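Local coordinates for prolyl-tRNA synthetase (Giardia lamblia ATCC 50803, PDB 3IAL), which probably charges tRNA(Pro) with L-proline at the expense of ATP, and is captured here with the prolyl-adenylate intermediate bound, at residues 241-246 with 265-270; 142-147 with 173-178; 88-93 with 249-254; 209-214 with 223-228. All blocks are in the same frame, centred on the assembly; numbering follows the deposited sequence.

The four contacts illustrate how a class II synthetase builds a binding site from neighbouring strands, with further contacts at its margins. Contacts 1 and 2, centres about 9 Å apart, share a sheet in which Y267 O accepts a probable hydrogen bond from H177 N. Both hold residues of the prolyl-adenylate pocket: H242 and C270 in contact 1, H174 in contact 2. Contact 4, centred about 16 Å from contact 1, continues the sheet beside strand 235-245, where I241 N meets E224 O. Contact 3 lies about 12 Å from contact 1, centre to centre, joined to it through H265 ND1 and I254 O; its F252 side chain stays about 12 Å from the ligand.

Contact 1 (241-246 with 265-270); sequences IHNLGQ and HPYLTC. With PR8 (5'-O-[(R)-hydroxy{[(2S)-pyrrolidin-2-ylcarbonyl]oxy}phosphoryl]adenosine), chain H.
The antiparallel active-site sheet of this class II synthetase places H242 and C270 side by side as a hydrogen-bonded pair, with both side chains on the face that carries the prolyl-adenylate. H242 N reaches C270 O at 2.8 Å, and C270 N returns a bond to H242 O. From this base the imidazole extends to the ligand: H242 NE2 donates to PR8 O10, the oxygen joining the prolyl carbonyl to the phosphorus, at 2.8 Å in a bent bond (134° at the hydrogen), and more weakly to the phosphate oxygen O2P. On the partner strand, C270 carries its sulfur between its backbone N and carbonyl carbon (chi1 58°), where SG lies 3.9 Å from the prolyl CA of PR8. L244 CD1 packs against the same sulfur at 3.9 Å, and L244 CB meets L268 CB at 4.0 Å.

The far end of the pair is closed differently. N243 OD1 accepts from G245 N at 3.1 Å, an Asx turn, while N243 ND2 is bonded to Y222 OH. Beyond the turn, Q246 lays its CG over one face of the Y267 ring, 4.0 Å from the centroid, as a CH-pi contact. Its amide runs on to H265, with Q246 NE2 meeting H265 O in an almost straight bond (175°).

Because H242 ND1 is hydrogen-bonded to S223 OG, the imidazole is gripped at both nitrogens and its rotation is fixed, which presents NE2 to the mixed-anhydride linkage of the adenylate.

Contact 2 (142-147 with 173-178); sequences PLKIHQ and AHCCHA
Strands 143-147 and 173-177 run antiparallel, their axes 4.6 Å apart at closest approach and 168° between directions, with L143 facing C176 and I145 facing H174 as the hydrogen-bonded pairs. Each pair has both of its bonds: C176 N to L143 O measures 2.8 Å, for example, and I145 N to H174 O 3.0 Å. Between them, K144 and C175 form a non-hydrogen-bonded pair whose side chains lie on the other face. There the sulfur rests against the root of the lysine, C175 SG being 3.5 Å from K144 CB and about as near to CG. The lysine then runs on extended, and its NZ is bonded to Q186 OE1. H146 and A173 touch on the same face, CB to CB at 3.8 Å; the imidazole then meets the ring of Y69, and its ND1 is hydrogen-bonded to N171 ND2.

On the opposite face I145 folds its longer branch across the neighbouring strand. With CG1 set between the backbone N and the carbonyl carbon (chi1 55°), I145 CD1 comes to 3.8 Å from H174 CB, the two side chains crossing at a slant. The H174 ring is held at both nitrogens, ND1 by Y128 OH and NE2 by E172 OE2, which fixes its orientation where it touches the prolyl-adenylate. L143 and C176 meet through their CB atoms, 4.1 Å apart.

Helix 124-134 covers the face of L143, I145 and H174, whereas helix 180-201 lies against A173 and C175 on the other; strand 263-274 flanks 173-177 along its other edge, and strand 75-76 pairs with 143-147.

Contact 3 (88-93 with 249-254); sequences LKKESD and SSTFDI
K90 sets its CB against the ring of F252, 3.6 Å from CZ and equally near CE1, so that the root of the lysine rather than its charged end makes the contact. The approach is oblique, and further out the K90 chain bends at chi2 and chi4, carrying CD past T251 O at 3.7 Å. E91 adds a looser touch at the neighbouring corner of the ring, on the same side of its plane, its CB lying 4.1 Å from F252 CE2.

T251 fills the angle between these two residues. Its methyl stands anti to the backbone N (chi1 -54° for OG1), which directs CG2 onto the backbone of K90, 3.3 Å from K90 O. The E91 and T251 side chains cross at about a right angle, E91 CG passing 3.6 Å from T251 OG1. That hydroxyl is hydrogen-bonded to R247 O within its own helix. No hydrogen bond links the two segments, and the contact is one of shape; just beside it, D93 forms a salt bridge with R247. F252 itself lies against T125 and S129 of helix 124-134.

Two helix ends thus meet here. E91 is the N-cap of helix 92-98, with OE1 taking the backbone N of H94, while helix 247-251 finishes in a Schellman motif: I254 N reaches back to S249 O at 2.7 Å and D253, with positive phi, is the C-prime residue.

Contact 4 (209-214 with 223-228); sequences LRRVCW and SEVSDV
D227 OD2 is gripped by two groups, R211 NH1 across the contact at 3.0 Å and R487 NE in a second salt bridge. D227 OD1 takes R211 NH2 at the same length, so the guanidinium meets the carboxylate end-on, one nitrogen to each oxygen. Both donors come in on the syn side, the planes 24° apart. The R211 chain bends at chi2 and chi3, which lays one face of its guanidinium over V225, CG2 3.5 Å from NH2. Bonds from R211 NH1 to R487 O and from NH2 to Q237 OE1 restrict its rotation; two arginines on one carboxylate would be expected to favour its ionised form.

Backbone bonds fix the register: L209 N and V225 O are 2.9 Å apart, and R211 N reaches S223 O at 2.8 Å. One water bridges the strands, donating to R211 O and accepting from S223 N. On the other face R210 NE and E224 OE2 form a long ion pair, 3.8 Å; E224 OE1 is hydrogen-bonded to W191 NE1, and R210 makes a cation-pi pair with Y222.

This beta hairpin is flanked by strands 485-489 beside 207-211 and 235-245 beside 222-229, with helix 180-201 on E224 and S226.

Contact 1 (241-246 with 265-270)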
# COMPACT_ATOMS: atom_id res chain seq x y z
N ILE B 241 7.43 -19.61 6.18
CA ILE B 241 6.11 -20.18 5.95
C ILE B 241 5.86 -21.25 7.03
O ILE B 241 6.57 -22.25 7.09
CB ILE B 241 6.03 -20.76 4.51
CG1 ILE B 241 5.94 -19.62 3.50
CG2 ILE B 241 4.85 -21.70 4.35
CD1 ILE B 241 6.09 -20.03 2.05
N HIS B 242 4.85 -21.03 7.87
CA HIS B 242 4.71 -21.80 9.12
C HIS B 242 3.36 -22.47 9.32
O HIS B 242 2.31 -21.89 9.03
CB HIS B 242 4.98 -20.87 10.30
CG HIS B 242 6.19 -20.01 10.11
ND1 HIS B 242 7.46 -20.47 10.35
CD2 HIS B 242 6.32 -18.75 9.66
CE1 HIS B 242 8.33 -19.52 10.08
NE2 HIS B 242 7.67 -18.46 9.66
N ASN B 243 3.40 -23.69 9.83
CA ASN B 243 2.22 -24.41 10.29
C ASN B 243 2.22 -24.29 11.81
O ASN B 243 3.08 -24.87 12.47
CB ASN B 243 2.26 -25.87 9.84
CG ASN B 243 0.93 -26.60 10.05
OD1 ASN B 243 0.18 -26.29 10.98
ND2 ASN B 243 0.64 -27.57 9.19
N LEU B 244 1.29 -23.52 12.34
CA LEU B 244 1.24 -23.23 13.77
C LEU B 244 0.42 -24.26 14.56
O LEU B 244 0.34 -24.20 15.79
CB LEU B 244 0.67 -21.83 13.99
CG LEU B 244 1.44 -20.70 13.30
CD1 LEU B 244 0.82 -19.36 13.65
CD2 LEU B 244 2.92 -20.74 13.70
N GLY B 245 -0.17 -25.22 13.84
CA GLY B 245 -0.98 -26.26 14.45
C GLY B 245 -2.21 -25.68 15.13
O GLY B 245 -2.85 -24.76 14.61
N GLN B 246 -2.52 -26.22 16.30
CA GLN B 246 -3.67 -25.78 17.09
C GLN B 246 -3.25 -25.02 18.35
O GLN B 246 -4.11 -24.60 19.13
CB GLN B 246 -4.53 -26.99 17.45
CG GLN B 246 -5.29 -27.55 16.28
CD GLN B 246 -5.84 -28.94 16.55
OE1 GLN B 246 -5.10 -29.86 16.91
NE2 GLN B 246 -7.16 -29.11 16.36
N HIS B 265 -10.83 -26.88 17.72
CA HIS B 265 -9.76 -25.90 17.55
C HIS B 265 -9.30 -25.95 16.10
O HIS B 265 -8.83 -27.00 15.65
CB HIS B 265 -8.57 -26.21 18.46
CG HIS B 265 -8.76 -25.76 19.87
ND1 HIS B 265 -9.15 -24.48 20.20
CD2 HIS B 265 -8.60 -26.41 21.05
CE1 HIS B 265 -9.23 -24.37 21.52
NE2 HIS B 265 -8.90 -25.53 22.05
N PRO B 266 -9.44 -24.84 15.37
CA PRO B 266 -8.96 -24.84 14.00
C PRO B 266 -7.43 -24.77 13.95
O PRO B 266 -6.78 -24.42 14.94
CB PRO B 266 -9.57 -23.56 13.41
CG PRO B 266 -9.69 -22.63 14.58
CD PRO B 266 -9.84 -23.49 15.81
N TYR B 267 -6.88 -25.12 12.80
CA TYR B 267 -5.45 -25.02 12.55
C TYR B 267 -5.11 -23.61 12.08
O TYR B 267 -5.93 -22.97 11.42
CB TYR B 267 -5.04 -26.04 11.48
CG TYR B 267 -4.72 -27.40 12.05
CD1 TYR B 267 -5.71 -28.19 12.63
CD2 TYR B 267 -3.42 -27.90 12.01
CE1 TYR B 267 -5.41 -29.45 13.16
CE2 TYR B 267 -3.12 -29.15 12.53
CZ TYR B 267 -4.11 -29.92 13.10
OH TYR B 267 -3.79 -31.16 13.61
N LEU B 268 -3.91 -23.14 12.42
CA LEU B 268 -3.42 -21.84 11.94
C LEU B 268 -2.15 -21.98 11.09
O LEU B 268 -1.27 -22.78 11.40
CB LEU B 268 -3.16 -20.91 13.13
CG LEU B 268 -4.38 -20.46 13.95
CD1 LEU B 268 -3.93 -19.73 15.20
CD2 LEU B 268 -5.37 -19.61 13.14
N THR B 269 -2.08 -21.18 10.03
CA THR B 269 -0.86 -21.06 9.24
C THR B 269 -0.52 -19.58 9.01
O THR B 269 -1.38 -18.70 9.15
CB THR B 269 -0.97 -21.80 7.88
OG1 THR B 269 -1.93 -21.15 7.03
CG2 THR B 269 -1.38 -23.27 8.09
N CYS B 270 0.75 -19.31 8.70
CA CYS B 270 1.15 -17.95 8.31
C CYS B 270 2.35 -17.94 7.39
O CYS B 270 3.09 -18.91 7.30
CB CYS B 270 1.41 -17.06 9.52
SG CYS B 270 2.65 -17.64 10.66
C PR8 H . 7.10 -14.78 10.65
N PR8 H . 4.90 -14.13 11.41
O PR8 H . 7.46 -13.76 11.25
P PR8 H . 9.44 -15.16 9.91
N1 PR8 H . 14.98 -7.28 8.68
C2 PR8 H . 14.43 -7.53 7.50
N3 PR8 H . 13.66 -8.60 7.29
C4 PR8 H . 13.41 -9.47 8.26
C5 PR8 H . 13.97 -9.25 9.51
C6 PR8 H . 14.77 -8.12 9.71
N6 PR8 H . 15.31 -7.89 10.91
N7 PR8 H . 13.59 -10.24 10.31
C8 PR8 H . 12.81 -11.05 9.59
N9 PR8 H . 12.70 -10.60 8.34
CA PR8 H . 5.61 -15.14 10.62
CB PR8 H . 5.11 -15.02 9.19
CD PR8 H . 3.78 -13.64 10.60
CG PR8 H . 4.34 -13.69 9.17
C1' PR8 H . 11.91 -11.26 7.26
O10 PR8 H . 7.91 -15.67 10.02
O1P PR8 H . 10.16 -15.20 11.21
C2' PR8 H . 12.52 -12.61 6.82
O2' PR8 H . 12.43 -12.75 5.39
O2P PR8 H . 10.13 -16.15 8.85
C3' PR8 H . 11.58 -13.63 7.43
O3' PR8 H . 11.63 -14.86 6.70
C4' PR8 H . 10.29 -12.89 7.15
O4' PR8 H . 10.56 -11.60 7.73
C5' PR8 H . 9.15 -13.61 7.83
O5' PR8 H . 9.39 -13.71 9.22

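Contact 2 (142-147 with 173-178)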
# COMPACT_ATOMS: atom_id res chain seq x y z
N PRO B 142 -12.75 -21.49 5.41
CA PRO B 142 -11.48 -20.89 5.81
C PRO B 142 -11.55 -19.37 5.95
O PRO B 142 -12.36 -18.71 5.31
CB PRO B 142 -10.52 -21.27 4.67
CG PRO B 142 -11.37 -21.57 3.52
CD PRO B 142 -12.68 -22.06 4.06
N LEU B 143 -10.69 -18.84 6.80
CA LEU B 143 -10.58 -17.41 7.02
C LEU B 143 -9.13 -17.08 6.70
O LEU B 143 -8.22 -17.53 7.41
CB LEU B 143 -10.96 -17.07 8.48
CG LEU B 143 -10.93 -15.60 8.92
CD1 LEU B 143 -11.35 -14.65 7.82
CD2 LEU B 143 -11.80 -15.41 10.17
N LYS B 144 -8.93 -16.36 5.60
CA LYS B 144 -7.60 -16.13 5.04
C LYS B 144 -7.38 -14.64 4.84
O LYS B 144 -8.08 -14.01 4.04
CB LYS B 144 -7.46 -16.85 3.70
CG LYS B 144 -7.81 -18.34 3.73
CD LYS B 144 -7.33 -19.04 2.47
CE LYS B 144 -7.80 -20.48 2.41
NZ LYS B 144 -7.26 -21.20 1.22
N ILE B 145 -6.41 -14.07 5.56
CA ILE B 145 -6.12 -12.66 5.43
C ILE B 145 -4.63 -12.40 5.28
O ILE B 145 -3.82 -13.29 5.44
CB ILE B 145 -6.73 -11.85 6.61
CG1 ILE B 145 -6.27 -12.37 7.98
CG2 ILE B 145 -8.28 -11.88 6.54
CD1 ILE B 145 -4.88 -11.97 8.38
N HIS B 146 -4.29 -11.16 4.94
CA HIS B 146 -2.90 -10.73 4.91
C HIS B 146 -2.86 -9.22 5.00
O HIS B 146 -3.85 -8.56 4.71
CB HIS B 146 -2.20 -11.20 3.63
CG HIS B 146 -2.70 -10.53 2.39
ND1 HIS B 146 -2.08 -9.42 1.85
CD2 HIS B 146 -3.77 -10.79 1.61
CE1 HIS B 146 -2.74 -9.04 0.77
NE2 HIS B 146 -3.77 -9.85 0.61
N GLN B 147 -1.71 -8.69 5.42
CA GLN B 147 -1.51 -7.26 5.49
C GLN B 147 -0.08 -6.88 5.13
O GLN B 147 0.86 -7.62 5.41
CB GLN B 147 -1.85 -6.71 6.87
CG GLN B 147 -0.96 -7.20 8.00
CD GLN B 147 -1.38 -6.63 9.33
OE1 GLN B 147 -2.43 -5.99 9.43
NE2 GLN B 147 -0.58 -6.88 10.37
N ALA B 173 0.72 -13.00 5.93
CA ALA B 173 -0.53 -13.69 5.69
C ALA B 173 -0.80 -14.63 6.87
O ALA B 173 0.14 -15.25 7.37
CB ALA B 173 -0.44 -14.50 4.41
N HIS B 174 -2.06 -14.73 7.29
CA HIS B 174 -2.49 -15.60 8.39
C HIS B 174 -3.82 -16.24 8.00
O HIS B 174 -4.78 -15.54 7.64
CB HIS B 174 -2.70 -14.79 9.68
CG HIS B 174 -1.47 -14.12 10.20
ND1 HIS B 174 -0.71 -14.64 11.23
CD2 HIS B 174 -0.87 -12.95 9.85
CE1 HIS B 174 0.31 -13.83 11.48
NE2 HIS B 174 0.24 -12.80 10.65
N CYS B 175 -3.88 -17.58 8.06
CA CYS B 175 -5.08 -18.30 7.68
C CYS B 175 -5.50 -19.27 8.76
O CYS B 175 -4.67 -19.89 9.42
CB CYS B 175 -4.88 -19.06 6.38
SG CYS B 175 -4.42 -18.03 4.98
N CYS B 176 -6.82 -19.40 8.90
CA CYS B 176 -7.44 -20.26 9.88
C CYS B 176 -8.18 -21.37 9.12
O CYS B 176 -8.96 -21.08 8.21
CB CYS B 176 -8.40 -19.43 10.71
SG CYS B 176 -9.08 -20.25 12.14
N HIS B 177 -7.92 -22.62 9.51
CA HIS B 177 -8.33 -23.78 8.73
C HIS B 177 -9.14 -24.78 9.56
O HIS B 177 -8.87 -24.99 10.73
CB HIS B 177 -7.09 -24.49 8.20
CG HIS B 177 -6.12 -23.59 7.50
ND1 HIS B 177 -6.32 -23.13 6.21
CD2 HIS B 177 -4.94 -23.07 7.90
CE1 HIS B 177 -5.30 -22.37 5.86
NE2 HIS B 177 -4.44 -22.33 6.86
N ALA B 178 -10.12 -25.41 8.92
CA ALA B 178 -10.97 -26.37 9.60
C ALA B 178 -10.19 -27.61 10.04
O ALA B 178 -10.42 -28.14 11.13
CB ALA B 178 -12.14 -26.76 8.72

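Contact 3 (88-93 with 249-254)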
# COMPACT_ATOMS: atom_id res chain seq x y z
N LEU B 88 -0.11 -9.94 23.94
CA LEU B 88 1.23 -10.38 23.54
C LEU B 88 1.81 -11.45 24.45
O LEU B 88 2.61 -12.27 24.01
CB LEU B 88 2.16 -9.16 23.48
CG LEU B 88 3.50 -9.31 22.78
CD1 LEU B 88 3.32 -9.43 21.27
CD2 LEU B 88 4.40 -8.12 23.13
N LYS B 89 1.40 -11.44 25.72
CA LYS B 89 1.91 -12.38 26.72
C LYS B 89 1.12 -13.71 26.83
O LYS B 89 1.51 -14.60 27.59
CB LYS B 89 1.95 -11.71 28.10
CG LYS B 89 0.59 -11.61 28.79
CD LYS B 89 0.66 -10.82 30.09
CE LYS B 89 -0.66 -10.91 30.85
NZ LYS B 89 -0.71 -10.00 32.01
N LYS B 90 0.02 -13.84 26.09
CA LYS B 90 -0.83 -15.04 26.17
C LYS B 90 -0.08 -16.34 25.85
O LYS B 90 -0.17 -17.30 26.62
CB LYS B 90 -2.06 -14.90 25.25
CG LYS B 90 -3.28 -14.24 25.88
CD LYS B 90 -4.33 -15.26 26.33
CE LYS B 90 -5.75 -14.67 26.31
NZ LYS B 90 -5.94 -13.55 27.28
N GLU B 91 0.64 -16.38 24.73
CA GLU B 91 1.32 -17.61 24.28
C GLU B 91 2.78 -17.60 24.73
O GLU B 91 3.56 -16.75 24.31
CB GLU B 91 1.25 -17.75 22.75
CG GLU B 91 1.12 -19.20 22.23
CD GLU B 91 2.34 -20.09 22.49
OE1 GLU B 91 3.49 -19.59 22.45
OE2 GLU B 91 2.14 -21.30 22.71
N SER B 92 3.14 -18.58 25.56
CA SER B 92 4.44 -18.60 26.25
C SER B 92 5.64 -18.68 25.30
O SER B 92 6.51 -17.81 25.33
CB SER B 92 4.49 -19.78 27.23
OG SER B 92 5.74 -19.82 27.90
N ASP B 93 5.69 -19.72 24.48
CA ASP B 93 6.83 -19.91 23.59
C ASP B 93 6.97 -18.78 22.56
O ASP B 93 8.08 -18.40 22.20
CB ASP B 93 6.76 -21.28 22.90
CG ASP B 93 7.04 -22.44 23.86
OD1 ASP B 93 7.54 -22.19 24.99
OD2 ASP B 93 6.76 -23.60 23.50
N SER B 249 -4.65 -21.52 18.72
CA SER B 249 -6.11 -21.62 18.82
C SER B 249 -6.56 -21.95 20.24
O SER B 249 -7.59 -21.45 20.71
CB SER B 249 -6.65 -22.68 17.86
OG SER B 249 -6.31 -22.39 16.52
N SER B 250 -5.79 -22.80 20.91
CA SER B 250 -6.06 -23.11 22.31
C SER B 250 -5.74 -21.91 23.20
O SER B 250 -6.51 -21.56 24.07
CB SER B 250 -5.23 -24.31 22.77
OG SER B 250 -5.54 -24.63 24.12
N THR B 251 -4.60 -21.28 22.95
CA THR B 251 -4.17 -20.14 23.77
C THR B 251 -5.13 -18.96 23.62
O THR B 251 -5.50 -18.35 24.61
CB THR B 251 -2.74 -19.70 23.41
OG1 THR B 251 -1.85 -20.82 23.49
CG2 THR B 251 -2.25 -18.60 24.35
N PHE B 252 -5.55 -18.67 22.40
CA PHE B 252 -6.43 -17.52 22.15
C PHE B 252 -7.92 -17.89 22.08
O PHE B 252 -8.76 -17.06 21.75
CB PHE B 252 -5.95 -16.75 20.91
CG PHE B 252 -4.62 -16.09 21.13
CD1 PHE B 252 -4.55 -14.83 21.69
CD2 PHE B 252 -3.44 -16.76 20.85
CE1 PHE B 252 -3.33 -14.22 21.93
CE2 PHE B 252 -2.21 -16.16 21.10
CZ PHE B 252 -2.16 -14.89 21.64
N ASP B 253 -8.24 -19.13 22.45
CA ASP B 253 -9.63 -19.60 22.51
C ASP B 253 -10.36 -19.42 21.18
O ASP B 253 -11.44 -18.81 21.13
CB ASP B 253 -10.39 -18.91 23.65
CG ASP B 253 -9.88 -19.30 25.02
OD1 ASP B 253 -8.68 -19.63 25.15
OD2 ASP B 253 -10.70 -19.27 25.97
N ILE B 254 -9.75 -19.91 20.11
CA ILE B 254 -10.38 -19.97 18.81
C ILE B 254 -11.04 -21.33 18.67
O ILE B 254 -10.36 -22.36 18.60
CB ILE B 254 -9.40 -19.78 17.64
CG1 ILE B 254 -8.56 -18.51 17.82
CG2 ILE B 254 -10.19 -19.71 16.33
CD1 ILE B 254 -7.57 -18.28 16.72

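Contact 4 (209-214 with 223-228)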
# COMPACT_ATOMS: atom_id res chain seq x y z
N LEU B 209 13.60 -25.21 2.40
CA LEU B 209 13.93 -26.13 3.49
C LEU B 209 12.86 -26.20 4.55
O LEU B 209 12.16 -25.22 4.82
CB LEU B 209 15.22 -25.70 4.17
CG LEU B 209 16.49 -25.63 3.33
CD1 LEU B 209 17.58 -24.93 4.12
CD2 LEU B 209 16.93 -27.03 2.87
N ARG B 210 12.75 -27.36 5.18
CA ARG B 210 12.14 -27.48 6.48
C ARG B 210 13.20 -27.04 7.50
O ARG B 210 14.22 -27.71 7.68
CB ARG B 210 11.70 -28.92 6.75
CG ARG B 210 11.06 -29.16 8.13
CD ARG B 210 9.67 -28.57 8.23
NE ARG B 210 8.69 -29.28 7.41
CZ ARG B 210 8.08 -30.42 7.76
NH1 ARG B 210 8.32 -31.01 8.92
NH2 ARG B 210 7.21 -30.98 6.92
N ARG B 211 12.97 -25.90 8.15
CA ARG B 211 13.91 -25.38 9.15
C ARG B 211 14.09 -26.41 10.26
O ARG B 211 13.13 -27.06 10.68
CB ARG B 211 13.42 -24.03 9.70
CG ARG B 211 14.27 -23.41 10.80
CD ARG B 211 15.60 -22.89 10.28
NE ARG B 211 15.49 -21.67 9.48
CZ ARG B 211 16.20 -21.41 8.37
NH1 ARG B 211 17.05 -22.31 7.86
NH2 ARG B 211 16.04 -20.25 7.73
N VAL B 212 15.33 -26.58 10.72
CA VAL B 212 15.61 -27.49 11.84
C VAL B 212 14.67 -27.23 13.02
O VAL B 212 14.36 -26.08 13.34
CB VAL B 212 17.07 -27.38 12.32
CG1 VAL B 212 18.02 -27.94 11.25
CG2 VAL B 212 17.42 -25.94 12.70
N CYS B 213 14.22 -28.30 13.66
CA CYS B 213 13.13 -28.22 14.62
C CYS B 213 13.48 -27.43 15.89
O CYS B 213 12.60 -26.84 16.52
CB CYS B 213 12.60 -29.61 14.96
SG CYS B 213 13.78 -30.70 15.74
N TRP B 214 14.76 -27.37 16.25
CA TRP B 214 15.21 -26.56 17.40
C TRP B 214 15.32 -25.05 17.10
O TRP B 214 15.66 -24.28 17.99
CB TRP B 214 16.55 -27.08 17.95
CG TRP B 214 17.67 -27.05 16.96
CD1 TRP B 214 18.50 -26.00 16.67
CD2 TRP B 214 18.08 -28.13 16.10
NE1 TRP B 214 19.40 -26.35 15.70
CE2 TRP B 214 19.16 -27.65 15.32
CE3 TRP B 214 17.64 -29.44 15.91
CZ2 TRP B 214 19.81 -28.45 14.37
CZ3 TRP B 214 18.29 -30.23 14.96
CH2 TRP B 214 19.36 -29.73 14.20
N SER B 223 8.37 -25.13 10.61
CA SER B 223 8.66 -23.94 9.83
C SER B 223 9.38 -24.31 8.55
O SER B 223 10.32 -25.12 8.56
CB SER B 223 9.51 -22.97 10.65
OG SER B 223 8.73 -22.32 11.64
N GLU B 224 8.91 -23.74 7.45
CA GLU B 224 9.52 -23.90 6.14
C GLU B 224 10.02 -22.54 5.66
O GLU B 224 9.40 -21.51 5.93
CB GLU B 224 8.50 -24.46 5.15
CG GLU B 224 7.96 -25.81 5.56
CD GLU B 224 6.96 -26.37 4.57
OE1 GLU B 224 6.59 -25.66 3.62
OE2 GLU B 224 6.54 -27.53 4.76
N VAL B 225 11.16 -22.55 4.97
CA VAL B 225 11.87 -21.34 4.62
C VAL B 225 12.49 -21.39 3.24
O VAL B 225 12.72 -22.47 2.68
CB VAL B 225 13.00 -21.05 5.64
CG1 VAL B 225 12.43 -20.87 7.03
CG2 VAL B 225 14.08 -22.17 5.62
N SER B 226 12.76 -20.21 2.70
CA SER B 226 13.58 -20.05 1.51
C SER B 226 14.87 -19.35 1.95
O SER B 226 14.86 -18.16 2.28
CB SER B 226 12.86 -19.23 0.45
OG SER B 226 13.66 -19.11 -0.72
N ASP B 227 15.96 -20.12 1.98
CA ASP B 227 17.28 -19.59 2.29
C ASP B 227 18.01 -19.25 0.99
O ASP B 227 18.38 -20.14 0.23
CB ASP B 227 18.10 -20.63 3.06
CG ASP B 227 17.80 -20.63 4.53
OD1 ASP B 227 17.18 -19.67 5.04
OD2 ASP B 227 18.21 -21.60 5.21
N VAL B 228 18.23 -17.96 0.75
CA VAL B 228 18.77 -17.51 -0.53
C VAL B 228 20.27 -17.26 -0.41
O VAL B 228 20.71 -16.50 0.44
CB VAL B 228 18.08 -16.22 -0.98
CG1 VAL B 228 18.77 -15.64 -2.22
CG2 VAL B 228 16.60 -16.49 -1.26
O HOH W 1 10.55 -26.74 11.54